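Local atomic coordinates of Ice-binding protein (Leucosporidium, PDB entry 3UYU), a protein that binds to the surface of ice crystals and inhibits their growth, conferring freeze tolerance on an Arctic yeast, with low thermal hysteresis activity. Residues A[89-94]-A[170-175]. The protein carries 2 engineered substitutions. Numbering follows the deposited sequence.
Sequences TAYNQA and AFQVGD
Tyr91 reaches from the helix to the strand and meets Gln172 twice, once with its ring and once with its hydroxyl. Gln172 lays its CG methylene over one face of the phenol in a CH-pi contact, 3.9 Å from CG to the centroid of the Tyr91 ring and displaced toward the CE1-CZ side. From there the glutamine chain bends sharply at chi2, which brings its amide round to the phenol oxygen: NE2 of Gln172 donates to OH of Tyr91 at 2.9 Å. That bond is noticeably bent, with 143° at the hydrogen, and the oxygen sits somewhat out of the amide plane. Ring and amide planes stand 81° apart and do not stack; CG meets the face, and the amide nitrogen comes in at the hydroxyl end, by CZ. With CG of Tyr91 anti to the backbone N, the ring reaches across to the strand; its OH arrives 3.6 Å from CA of Gly174, and the carbonyl O of Val173 lies at the ring edge. One helical turn on, the methyl of Ala94 packs against the root of the same glutamine, CB of Ala94 to CB of Gln172 at 3.7 Å. Leu190 of the next strand touches both Tyr91 and Ala94, while the side-chain NE2 of Gln145, from the strand on the other side, is hydrogen-bonded to the carbonyl O of Ala94. The axis of 89-94 crosses strand 170-173 at 91°, and helix 76-96 lies along the flank of the right-handed beta-helix characteristic of this ice-binding protein family.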
loop_
_atom_site.group_PDB
_atom_site.type_symbol
_atom_site.label_atom_id
_atom_site.label_comp_id
_atom_site.label_asym_id
_atom_site.label_seq_id
_atom_site.Cartn_x
_atom_site.Cartn_y
_atom_site.Cartn_z
ATOM N N THR A 89 -2.775 0.856 9.517
ATOM C CA THR A 89 -2.695 2.301 9.389
ATOM C C THR A 89 -4.140 2.881 9.485
ATOM O O THR A 89 -4.351 3.868 10.140
ATOM C CB THR A 89 -2.011 2.648 8.063
ATOM O OG1 THR A 89 -0.654 2.173 8.163
ATOM C CG2 THR A 89 -2.095 4.160 7.770
ATOM N N ALA A 90 -5.103 2.240 8.844
ATOM C CA ALA A 90 -6.518 2.644 8.960
ATOM C C ALA A 90 -7.072 2.569 10.364
ATOM O O ALA A 90 -7.740 3.511 10.813
ATOM C CB ALA A 90 -7.395 1.830 7.973
ATOM N N TYR A 91 -6.842 1.453 11.071
ATOM C CA TYR A 91 -7.251 1.328 12.451
ATOM C C TYR A 91 -6.741 2.520 13.261
ATOM O O TYR A 91 -7.465 3.147 14.007
ATOM C CB TYR A 91 -6.699 -0.005 13.033
ATOM C CG TYR A 91 -7.067 -0.191 14.473
ATOM C CD1 TYR A 91 -8.220 -0.915 14.790
ATOM C CD2 TYR A 91 -6.313 0.382 15.511
ATOM C CE1 TYR A 91 -8.615 -1.064 16.088
ATOM C CE2 TYR A 91 -6.694 0.215 16.855
ATOM C CZ TYR A 91 -7.854 -0.530 17.119
ATOM O OH TYR A 91 -8.266 -0.688 18.411
ATOM N N ASN A 92 -5.459 2.824 13.103
ATOM C CA ASN A 92 -4.817 3.918 13.846
ATOM C C ASN A 92 -5.352 5.278 13.475
ATOM O O ASN A 92 -5.529 6.144 14.342
ATOM C CB ASN A 92 -3.306 3.830 13.651
ATOM C CG ASN A 92 -2.677 2.605 14.333
ATOM O OD1 ASN A 92 -3.260 1.997 15.284
ATOM N ND2 ASN A 92 -1.464 2.259 13.907
ATOM N N GLN A 93 -5.631 5.488 12.180
ATOM C CA GLN A 93 -6.224 6.734 11.731
ATOM C C GLN A 93 -7.572 6.898 12.413
ATOM O O GLN A 93 -7.878 7.957 12.946
ATOM C CB GLN A 93 -6.344 6.774 10.206
ATOM C CG GLN A 93 -6.954 8.095 9.754
ATOM C CD GLN A 93 -7.266 8.168 8.262
ATOM O OE1 GLN A 93 -7.402 7.172 7.587
ATOM N NE2 GLN A 93 -7.496 9.373 7.777
ATOM N N ALA A 94 -8.400 5.859 12.346
ATOM C CA ALA A 94 -9.732 5.927 12.989
ATOM C C ALA A 94 -9.677 6.201 14.480
ATOM O O ALA A 94 -10.469 6.987 15.009
ATOM C CB ALA A 94 -10.524 4.578 12.661
ATOM N N ALA A 170 -17.189 3.827 9.484
ATOM C CA ALA A 170 -16.065 3.022 10.014
ATOM C C ALA A 170 -16.148 2.863 11.506
ATOM O O ALA A 170 -16.381 3.850 12.211
ATOM C CB ALA A 170 -14.732 3.686 9.646
ATOM N N PHE A 171 -15.979 1.612 11.965
ATOM C CA PHE A 171 -16.011 1.292 13.379
ATOM C C PHE A 171 -14.652 0.821 13.802
ATOM O O PHE A 171 -14.184 -0.241 13.368
ATOM C CB PHE A 171 -17.018 0.133 13.621
ATOM C CG PHE A 171 -18.493 0.541 13.633
ATOM C CD1 PHE A 171 -19.148 0.713 14.861
ATOM C CD2 PHE A 171 -19.231 0.664 12.441
ATOM C CE1 PHE A 171 -20.528 1.062 14.935
ATOM C CE2 PHE A 171 -20.618 1.046 12.485
ATOM C CZ PHE A 171 -21.252 1.212 13.712
ATOM N N GLN A 172 -14.030 1.575 14.706
ATOM C CA GLN A 172 -12.731 1.118 15.258
ATOM C C GLN A 172 -13.015 0.553 16.642
ATOM O O GLN A 172 -13.568 1.271 17.468
ATOM C CB GLN A 172 -11.814 2.342 15.371
ATOM C CG GLN A 172 -10.484 2.084 16.231
ATOM C CD GLN A 172 -10.680 2.404 17.698
ATOM O OE1 GLN A 172 -11.156 3.497 18.049
ATOM N NE2 GLN A 172 -10.250 1.465 18.583
ATOM N N VAL A 173 -12.675 -0.729 16.845
ATOM C CA VAL A 173 -13.072 -1.389 18.100
ATOM C C VAL A 173 -11.860 -2.052 18.742
ATOM O O VAL A 173 -11.206 -2.900 18.150
ATOM C CB VAL A 173 -14.080 -2.475 17.782
ATOM C CG1 VAL A 173 -14.612 -3.152 19.057
ATOM C CG2 VAL A 173 -15.284 -1.934 16.880
ATOM N N GLY A 174 -11.665 -1.744 20.033
ATOM C CA GLY A 174 -10.439 -2.235 20.761
ATOM C C GLY A 174 -10.524 -3.703 21.183
ATOM O O GLY A 174 -9.499 -4.404 21.176
ATOM N N ASP A 175 -11.721 -4.162 21.580
ATOM C CA ASP A 175 -11.955 -5.520 22.114
ATOM C C ASP A 175 -12.920 -6.322 21.182
ATOM O O ASP A 175 -13.284 -5.839 20.115
ATOM C CB ASP A 175 -12.486 -5.452 23.552
ATOM C CG ASP A 175 -11.419 -5.059 24.575
ATOM O OD1 ASP A 175 -10.233 -5.480 24.387
ATOM O OD2 ASP A 175 -11.778 -4.383 25.600
#